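Local coordinates for CRISPR-associated protein CasA/Cse1 (Thermus thermophilus, PDB 4AN8) that serves as a subunit of the Cascade ribonucleoprotein complex in CRISPR-based adaptive immunity, and probably takes part in recognising foreign DNA, at residues 60-65 and 217-222; 180-185 and 270-275; 204-209 and 279-284. All blocks are in the same frame, centred on the assembly; numbering follows the deposited sequence.

Overall arrangement
From the N terminus, helix 50-67 supplies the first segment of the three contacts, and interaction 1 closes a loop of 151 residues when 217-222 returns to that helix. Interaction 2 begins inside this loop, at 180-185, and ends beyond it at the end of strand 261-273. Interaction 3 likewise starts inside, at 204-209, and closes at 279-284. Each pair therefore crosses, segments alternating in sequence. Interactions 1 and 3 also touch: Leu61 CD1 lies 3.5 Å from Met281 CE, and His65 packs on Leu207. Interaction 2 is a separate surface contact, centres about 19 Å apart from interaction 1. Together they tie helix 50-67 to loop 217-222, the hairpin of 171-175 and 178-181 to the mixed sheet, and helix 199-206 to loop 279-284.

Interaction 1 (60-65 and 217-222)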
loop_
_atom_site.group_PDB
_atom_site.type_symbol
_atom_site.label_atom_id
_atom_site.label_comp_id
_atom_site.label_asym_id
_atom_site.label_seq_id
_atom_site.Cartn_x
_atom_site.Cartn_y
_atom_site.Cartn_z
ATOM N N LEU A 60 6.455 -4.348 -12.639
ATOM C CA LEU A 60 6.729 -5.721 -13.055
ATOM C C LEU A 60 5.443 -6.439 -13.469
ATOM O O LEU A 60 5.420 -7.133 -14.488
ATOM C CB LEU A 60 7.427 -6.530 -11.951
ATOM C CG LEU A 60 8.842 -6.033 -11.637
ATOM C CD1 LEU A 60 9.481 -6.907 -10.588
ATOM C CD2 LEU A 60 9.696 -5.953 -12.904
ATOM N N LEU A 61 4.395 -6.287 -12.656
ATOM C CA LEU A 61 3.088 -6.866 -12.962
ATOM C C LEU A 61 2.508 -6.340 -14.286
ATOM O O LEU A 61 1.924 -7.098 -15.049
ATOM C CB LEU A 61 2.110 -6.597 -11.831
ATOM C CG LEU A 61 2.487 -7.330 -10.543
ATOM C CD1 LEU A 61 1.821 -6.644 -9.312
ATOM C CD2 LEU A 61 2.104 -8.806 -10.648
ATOM N N ALA A 62 2.659 -5.037 -14.539
ATOM C CA ALA A 62 2.189 -4.456 -15.787
ATOM C C ALA A 62 2.865 -5.186 -16.935
ATOM O O ALA A 62 2.200 -5.661 -17.850
ATOM C CB ALA A 62 2.517 -2.953 -15.853
ATOM N N VAL A 63 4.193 -5.287 -16.872
ATOM C CA VAL A 63 4.927 -5.978 -17.912
ATOM C C VAL A 63 4.464 -7.438 -18.081
ATOM O O VAL A 63 4.240 -7.890 -19.202
ATOM C CB VAL A 63 6.453 -5.926 -17.696
ATOM C CG1 VAL A 63 7.130 -6.760 -18.748
ATOM C CG2 VAL A 63 6.958 -4.470 -17.775
ATOM N N LEU A 64 4.323 -8.165 -16.975
ATOM C CA LEU A 64 3.893 -9.563 -17.024
ATOM C C LEU A 64 2.529 -9.742 -17.663
ATOM O O LEU A 64 2.355 -10.596 -18.531
ATOM C CB LEU A 64 3.863 -10.191 -15.628
ATOM C CG LEU A 64 5.230 -10.561 -15.054
ATOM C CD1 LEU A 64 5.192 -10.808 -13.542
ATOM C CD2 LEU A 64 5.819 -11.771 -15.834
ATOM N N HIS A 65 1.555 -8.952 -17.223
ATOM C CA HIS A 65 0.212 -9.053 -17.763
ATOM C C HIS A 65 0.179 -8.843 -19.276
ATOM O O HIS A 65 -0.560 -9.515 -19.978
ATOM C CB HIS A 65 -0.717 -8.050 -17.100
ATOM C CG HIS A 65 -1.183 -8.462 -15.740
ATOM N ND1 HIS A 65 -1.550 -9.757 -15.442
ATOM C CD2 HIS A 65 -1.346 -7.742 -14.600
ATOM C CE1 HIS A 65 -1.954 -9.813 -14.182
ATOM N NE2 HIS A 65 -1.846 -8.607 -13.653
ATOM N N PRO A 217 -0.426 -0.283 -21.148
ATOM C CA PRO A 217 0.471 0.496 -20.295
ATOM C C PRO A 217 0.994 1.703 -21.080
ATOM O O PRO A 217 0.863 1.747 -22.319
ATOM C CB PRO A 217 1.613 -0.485 -19.989
ATOM C CG PRO A 217 1.613 -1.448 -21.186
ATOM C CD PRO A 217 0.157 -1.566 -21.596
ATOM N N ILE A 218 1.579 2.659 -20.360
ATOM C CA ILE A 218 2.007 3.908 -20.946
ATOM C C ILE A 218 2.942 3.707 -22.142
ATOM O O ILE A 218 2.924 4.513 -23.075
ATOM C CB ILE A 218 2.691 4.819 -19.895
ATOM C CG1 ILE A 218 2.851 6.261 -20.433
ATOM C CG2 ILE A 218 4.057 4.222 -19.443
ATOM C CD1 ILE A 218 1.523 6.983 -20.682
ATOM N N TRP A 219 3.746 2.641 -22.140
ATOM C CA TRP A 219 4.712 2.445 -23.222
ATOM C C TRP A 219 4.124 1.827 -24.503
ATOM O O TRP A 219 4.819 1.746 -25.514
ATOM C CB TRP A 219 5.920 1.630 -22.744
ATOM C CG TRP A 219 5.534 0.299 -22.183
ATOM C CD1 TRP A 219 5.261 -0.835 -22.892
ATOM C CD2 TRP A 219 5.355 -0.040 -20.807
ATOM N NE1 TRP A 219 4.902 -1.855 -22.043
ATOM C CE2 TRP A 219 4.974 -1.398 -20.753
ATOM C CE3 TRP A 219 5.466 0.667 -19.613
ATOM C CZ2 TRP A 219 4.725 -2.060 -19.557
ATOM C CZ3 TRP A 219 5.212 -0.011 -18.403
ATOM C CH2 TRP A 219 4.848 -1.345 -18.396
ATOM N N GLU A 220 2.857 1.413 -24.460
ATOM C CA GLU A 220 2.173 0.838 -25.616
ATOM C C GLU A 220 1.367 1.879 -26.412
ATOM O O GLU A 220 0.759 1.554 -27.431
ATOM C CB GLU A 220 1.244 -0.322 -25.204
ATOM C CG GLU A 220 1.942 -1.672 -24.951
ATOM C CD GLU A 220 0.947 -2.805 -24.792
ATOM O OE1 GLU A 220 -0.124 -2.735 -25.427
ATOM O OE2 GLU A 220 1.215 -3.769 -24.034
ATOM N N VAL A 221 1.352 3.116 -25.927
ATOM C CA VAL A 221 0.681 4.211 -26.601
ATOM C C VAL A 221 1.743 5.271 -26.947
ATOM O O VAL A 221 2.875 5.202 -26.465
ATOM C CB VAL A 221 -0.489 4.794 -25.751
ATOM C CG1 VAL A 221 -1.499 3.713 -25.414
ATOM C CG2 VAL A 221 0.008 5.439 -24.475
ATOM N N PRO A 222 1.398 6.221 -27.825
ATOM C CA PRO A 222 2.426 7.157 -28.289
ATOM C C PRO A 222 2.925 8.044 -27.151
ATOM O O PRO A 222 2.163 8.330 -26.218
ATOM C CB PRO A 222 1.685 8.004 -29.336
ATOM C CG PRO A 222 0.516 7.198 -29.740
ATOM C CD PRO A 222 0.111 6.410 -28.522
#
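Trp219 carries the contact of 217-222 with helix 50-67, where it meets Ala62 and Val63, and Pro217 opens the segment beside it. The CA of Pro217 lies 6.9 Å from that of Ala62, the nearest backbone approach of the two segments, and Pro217 CB covers one face of the Trp219 indole, 3.4 Å above its plane and offset toward the rim. Its carbonyl oxygen accepts the backbone N-H of Glu220 at 2.9 Å, which folds the chain round Ile218 and Trp219; Ile218 N in turn bonds to Thr246 OG1. At Trp219, chi1 of 57° sets CG between the backbone N and the carbonyl carbon, and the benzo end of the indole leads toward the helix. Trp219 CH2 meets Ala62 CB at 3.8 Å, and Trp219 CZ2 meets Val63 CG2 at 3.7 Å, the valine crossing the indole at about a right angle. This is buried apolar packing of a loop between helices 199-206 and 226-229 against helix 50-67. Phe98 of helix 88-98 and Phe102 just beyond it also meet the indole, and Trp219 NE1 bonds to Tyr94 OH of the same helix. Glu220 follows with OE2 on that tyrosine hydroxyl and OE1 in a salt bridge to Arg66. At Val221 the carbonyl oxygen receives Arg101 NH1.

Interaction 2 (180-185 and 270-275); sequences SAKDAP and VEPLEA
Lys182 lies across Glu271 and Pro272, joining the exit of an antiparallel two-stranded hairpin (171-175 with 178-181) to the last residues of strand 261-273 in the mixed sheet. The segments are not paired as strands: the nearest CA atoms, those of Lys182 and Glu271, are 7.2 Å apart; side chains meet, and one water joins the Lys182 backbone N to the Glu271 carboxylate. The aliphatic part of the lysine makes the packing contacts. Lys182 CB lies 3.8 Å from Pro272 CG, with Pro272 CD scarcely farther, and the methylenes cross the CG-CD end of the pyrrolidine ring at a slant. Lys182 CG also comes within 3.7 Å of Glu271 OE1. Bends at chi2 (-72°) and chi4 (-70°) curl the lysine past that oxygen, so that CG, CE and NZ all stay near it, and Lys182 NZ ends 3.8 Å from Glu271 OE1. That is a long salt bridge, better read as electrostatic attraction at an exposed surface than as a tight ion pair. The glutamate is bent too, at chi2 (-81°), and its two oxygens divide the work: OE1 faces the lysine chain, while OE2 takes the water.

The next layer fixes the backbones. Glu271 is hydrogen-bonded through its main chain to Thr234 and Trp236, which holds it beside strand 235-237. On the other side, Lys182 O accepts from Arg250 NH2, and Ala181 pairs with Gly171 in the hairpin. Asp183, whose carboxylate leads away from Pro272, bonds through OD1 to Gly170 N and through OD2 forms a salt bridge with Arg188 NE. The bridging water accepts the N-H of Lys182 at 2.8 Å and donates to Glu271 OE2 at 3.0 Å.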
loop_
_atom_site.group_PDB
_atom_site.type_symbol
_atom_site.label_atom_id
_atom_site.label_comp_id
_atom_site.label_asym_id
_atom_site.label_seq_id
_atom_site.Cartn_x
_atom_site.Cartn_y
_atom_site.Cartn_z
ATOM N N SER A 180 -4.100 23.489 -10.442
ATOM C CA SER A 180 -3.895 22.422 -9.481
ATOM C C SER A 180 -4.007 21.046 -10.126
ATOM O O SER A 180 -4.792 20.834 -11.035
ATOM C CB SER A 180 -4.860 22.553 -8.308
ATOM O OG SER A 180 -6.163 22.219 -8.714
ATOM N N ALA A 181 -3.189 20.118 -9.649
ATOM C CA ALA A 181 -3.171 18.762 -10.175
ATOM C C ALA A 181 -4.025 17.848 -9.308
ATOM O O ALA A 181 -4.258 18.126 -8.130
ATOM C CB ALA A 181 -1.755 18.269 -10.239
ATOM N N LYS A 182 -4.495 16.761 -9.899
ATOM C CA LYS A 182 -5.262 15.742 -9.190
ATOM C C LYS A 182 -4.321 14.720 -8.545
ATOM O O LYS A 182 -3.136 14.666 -8.871
ATOM C CB LYS A 182 -6.197 15.007 -10.159
ATOM C CG LYS A 182 -7.145 15.911 -10.921
ATOM C CD LYS A 182 -8.246 16.460 -10.028
ATOM C CE LYS A 182 -9.142 17.451 -10.784
ATOM N NZ LYS A 182 -8.436 18.739 -11.110
ATOM N N ASP A 183 -4.880 13.916 -7.643
ATOM C CA ASP A 183 -4.202 12.768 -7.055
ATOM C C ASP A 183 -3.748 11.799 -8.146
ATOM O O ASP A 183 -4.495 11.505 -9.092
ATOM C CB ASP A 183 -5.153 11.990 -6.139
ATOM C CG ASP A 183 -5.414 12.676 -4.817
ATOM O OD1 ASP A 183 -4.765 13.688 -4.490
ATOM O OD2 ASP A 183 -6.280 12.175 -4.076
ATOM N N ALA A 184 -2.529 11.310 -8.004
ATOM C CA ALA A 184 -2.080 10.170 -8.775
ATOM C C ALA A 184 -2.944 9.016 -8.304
ATOM O O ALA A 184 -3.643 9.150 -7.285
ATOM C CB ALA A 184 -0.606 9.912 -8.515
ATOM N N PRO A 185 -2.936 7.888 -9.035
ATOM C CA PRO A 185 -3.976 6.867 -8.811
ATOM C C PRO A 185 -3.985 6.194 -7.444
ATOM O O PRO A 185 -5.060 5.821 -6.965
ATOM C CB PRO A 185 -3.685 5.807 -9.888
ATOM C CG PRO A 185 -2.901 6.500 -10.917
ATOM C CD PRO A 185 -2.121 7.602 -10.231
ATOM N N VAL A 270 -1.702 13.795 -17.132
ATOM C CA VAL A 270 -2.959 13.353 -17.736
ATOM C C VAL A 270 -4.072 13.369 -16.686
ATOM O O VAL A 270 -3.929 12.828 -15.588
ATOM C CB VAL A 270 -2.879 11.961 -18.397
ATOM C CG1 VAL A 270 -4.280 11.475 -18.786
ATOM C CG2 VAL A 270 -2.008 12.007 -19.612
ATOM N N GLU A 271 -5.192 13.991 -17.031
ATOM C CA GLU A 271 -6.320 14.123 -16.099
ATOM C C GLU A 271 -7.109 12.839 -15.945
ATOM O O GLU A 271 -7.619 12.320 -16.919
ATOM C CB GLU A 271 -7.280 15.215 -16.566
ATOM C CG GLU A 271 -6.731 16.597 -16.435
ATOM C CD GLU A 271 -6.857 17.116 -15.028
ATOM O OE1 GLU A 271 -7.940 16.916 -14.432
ATOM O OE2 GLU A 271 -5.883 17.718 -14.520
ATOM N N PRO A 272 -7.241 12.349 -14.705
ATOM C CA PRO A 272 -8.024 11.138 -14.433
ATOM C C PRO A 272 -9.522 11.415 -14.498
ATOM O O PRO A 272 -10.009 12.289 -13.802
ATOM C CB PRO A 272 -7.606 10.772 -12.998
ATOM C CG PRO A 272 -7.255 12.101 -12.369
ATOM C CD PRO A 272 -6.648 12.927 -13.483
ATOM N N LEU A 273 -10.239 10.704 -15.350
ATOM C CA LEU A 273 -11.692 10.792 -15.368
ATOM C C LEU A 273 -12.282 9.633 -14.576
ATOM O O LEU A 273 -11.722 8.533 -14.569
ATOM C CB LEU A 273 -12.219 10.760 -16.798
ATOM C CG LEU A 273 -11.822 11.943 -17.685
ATOM C CD1 LEU A 273 -12.423 11.821 -19.081
ATOM C CD2 LEU A 273 -12.242 13.256 -17.022
ATOM N N GLU A 274 -13.413 9.875 -13.919
ATOM C CA GLU A 274 -14.059 8.855 -13.088
ATOM C C GLU A 274 -14.461 7.614 -13.884
ATOM O O GLU A 274 -14.939 7.713 -15.006
ATOM C CB GLU A 274 -15.271 9.434 -12.341
ATOM C CG GLU A 274 -14.926 10.579 -11.387
ATOM C CD GLU A 274 -16.024 10.858 -10.363
ATOM O OE1 GLU A 274 -16.366 9.934 -9.593
ATOM O OE2 GLU A 274 -16.538 12.000 -10.325
ATOM N N ALA A 275 -14.254 6.442 -13.298
ATOM C CA ALA A 275 -14.623 5.198 -13.950
ATOM C C ALA A 275 -14.921 4.149 -12.901
ATOM O O ALA A 275 -14.677 4.365 -11.714
ATOM C CB ALA A 275 -13.516 4.731 -14.881
HETATM O O HOH W 1 -4.066 16.207 -12.618
#

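Interaction 3 (204-209 and 279-284); sequences LLNLVP and DPMVAQ
A type I beta turn, Asp279 to Val282, sets Pro280 and Met281 against Val208 and Asn206, in the C-terminal part of helix 199-206 and the residues after it. The turn is closed by Val282 N bonding to Asp279 O at 3.0 Å. An Asx turn reinforces it: Asp279 OD1 accepts the backbone N-H of Met281 at 2.8 Å, with a nearly straight 166° at the hydrogen, using the anti lone pair. The other carboxylate oxygen, Asp279 OD2, forms a salt bridge with Arg58 of helix 50-67.

On the facing segment, Leu207 is the centre of an inverse gamma turn, whose weak bond runs from Val208 N to Asn206 O. Val208 and Pro280 are the closest pair of backbones, 7.5 Å between CA atoms, yet their side chains touch only lightly, Val208 CG2 lying 4.5 Å from Pro280 CB. Met281 extends from CG outward, chi2 171° and chi3 -177°, and crosses the Asn206 side chain at about a right angle. Its methyl CE thereby arrives 4.0 Å from Asn206 OD1.

The amide of Asn206 is held from its other end: ND2 donates to Pro194 O and to Thr202 O. Helix 320-333 adjoins both sides, with Thr321 touching Asn206 and Met281. OD1 is buried with no hydrogen-bond partner in the model, and burying it without a donor probably costs some energy; the ND2 bonds satisfy the other end of the amide and fix which way it is turned.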
loop_
_atom_site.group_PDB
_atom_site.type_symbol
_atom_site.label_atom_id
_atom_site.label_comp_id
_atom_site.label_asym_id
_atom_site.label_seq_id
_atom_site.Cartn_x
_atom_site.Cartn_y
_atom_site.Cartn_z
ATOM N N LEU A 204 3.492 -14.016 -8.603
ATOM C CA LEU A 204 2.373 -14.938 -8.859
ATOM C C LEU A 204 1.134 -14.696 -7.958
ATOM O O LEU A 204 -0.014 -14.810 -8.416
ATOM C CB LEU A 204 2.831 -16.396 -8.731
ATOM C CG LEU A 204 3.791 -16.911 -9.816
ATOM C CD1 LEU A 204 4.388 -18.278 -9.438
ATOM C CD2 LEU A 204 3.097 -16.972 -11.180
ATOM N N LEU A 205 1.383 -14.384 -6.679
ATOM C CA LEU A 205 0.329 -14.111 -5.724
ATOM C C LEU A 205 -0.414 -12.809 -6.030
ATOM O O LEU A 205 -1.501 -12.584 -5.505
ATOM C CB LEU A 205 0.888 -14.088 -4.299
ATOM C CG LEU A 205 1.376 -15.435 -3.751
ATOM C CD1 LEU A 205 2.355 -15.246 -2.604
ATOM C CD2 LEU A 205 0.202 -16.308 -3.351
ATOM N N ASN A 206 0.164 -11.964 -6.887
ATOM C CA ASN A 206 -0.468 -10.690 -7.249
ATOM C C ASN A 206 -0.931 -10.661 -8.700
ATOM O O ASN A 206 -1.474 -9.650 -9.150
ATOM C CB ASN A 206 0.479 -9.507 -6.989
ATOM C CG ASN A 206 0.638 -9.206 -5.511
ATOM O OD1 ASN A 206 -0.101 -8.398 -4.958
ATOM N ND2 ASN A 206 1.588 -9.885 -4.858
ATOM N N LEU A 207 -0.725 -11.774 -9.414
ATOM C CA LEU A 207 -1.132 -11.854 -10.821
ATOM C C LEU A 207 -2.574 -12.285 -10.979
ATOM O O LEU A 207 -2.852 -13.406 -11.392
ATOM C CB LEU A 207 -0.244 -12.800 -11.627
ATOM C CG LEU A 207 1.076 -12.260 -12.153
ATOM C CD1 LEU A 207 1.828 -13.390 -12.838
ATOM C CD2 LEU A 207 0.835 -11.126 -13.121
ATOM N N VAL A 208 -3.480 -11.365 -10.666
ATOM C CA VAL A 208 -4.913 -11.576 -10.764
ATOM C C VAL A 208 -5.328 -11.810 -12.227
ATOM O O VAL A 208 -4.805 -11.145 -13.142
ATOM C CB VAL A 208 -5.637 -10.351 -10.166
ATOM C CG1 VAL A 208 -7.186 -10.489 -10.257
ATOM C CG2 VAL A 208 -5.158 -10.126 -8.706
ATOM N N PRO A 209 -6.244 -12.773 -12.453
ATOM C CA PRO A 209 -6.671 -13.111 -13.820
ATOM C C PRO A 209 -6.967 -11.865 -14.602
ATOM O O PRO A 209 -7.652 -10.964 -14.113
ATOM C CB PRO A 209 -7.933 -13.954 -13.604
ATOM C CG PRO A 209 -7.569 -14.742 -12.306
ATOM C CD PRO A 209 -6.733 -13.754 -11.459
ATOM N N ASP A 279 -8.562 -0.627 -8.664
ATOM C CA ASP A 279 -7.225 -1.207 -8.714
ATOM C C ASP A 279 -7.204 -2.528 -7.915
ATOM O O ASP A 279 -7.783 -2.628 -6.840
ATOM C CB ASP A 279 -6.202 -0.192 -8.181
ATOM C CG ASP A 279 -4.776 -0.656 -8.346
ATOM O OD1 ASP A 279 -4.401 -1.595 -7.614
ATOM O OD2 ASP A 279 -4.023 -0.070 -9.167
ATOM N N PRO A 280 -6.564 -3.563 -8.468
ATOM C CA PRO A 280 -6.490 -4.874 -7.802
ATOM C C PRO A 280 -5.913 -4.795 -6.385
ATOM O O PRO A 280 -6.236 -5.642 -5.564
ATOM C CB PRO A 280 -5.520 -5.657 -8.692
ATOM C CG PRO A 280 -5.704 -5.054 -10.061
ATOM C CD PRO A 280 -5.966 -3.578 -9.816
ATOM N N MET A 281 -5.061 -3.818 -6.093
ATOM C CA MET A 281 -4.442 -3.788 -4.772
ATOM C C MET A 281 -5.271 -3.024 -3.744
ATOM O O MET A 281 -4.894 -2.912 -2.569
ATOM C CB MET A 281 -3.028 -3.239 -4.858
ATOM C CG MET A 281 -2.061 -4.221 -5.529
ATOM S SD MET A 281 -0.456 -3.443 -5.842
ATOM C CE MET A 281 0.400 -4.786 -6.695
ATOM N N VAL A 282 -6.417 -2.509 -4.186
ATOM C CA VAL A 282 -7.186 -1.598 -3.367
ATOM C C VAL A 282 -8.446 -2.265 -2.850
ATOM O O VAL A 282 -9.129 -2.954 -3.596
ATOM C CB VAL A 282 -7.560 -0.339 -4.184
ATOM C CG1 VAL A 282 -8.581 0.507 -3.447
ATOM C CG2 VAL A 282 -6.303 0.450 -4.537
ATOM N N ALA A 283 -8.751 -2.061 -1.571
ATOM C CA ALA A 283 -9.947 -2.598 -0.936
ATOM C C ALA A 283 -10.945 -1.487 -0.590
ATOM O O ALA A 283 -10.596 -0.312 -0.531
ATOM C CB ALA A 283 -9.576 -3.342 0.287
ATOM N N GLN A 284 -12.199 -1.848 -0.361
ATOM C CA GLN A 284 -13.198 -0.831 -0.064
ATOM C C GLN A 284 -14.073 -1.234 1.112
ATOM O O GLN A 284 -14.168 -2.423 1.464
ATOM C CB GLN A 284 -14.045 -0.510 -1.299
ATOM C CG GLN A 284 -13.326 0.353 -2.337
ATOM C CD GLN A 284 -14.180 0.622 -3.574
ATOM O OE1 GLN A 284 -14.891 -0.259 -4.053
ATOM N NE2 GLN A 284 -14.123 1.855 -4.083
#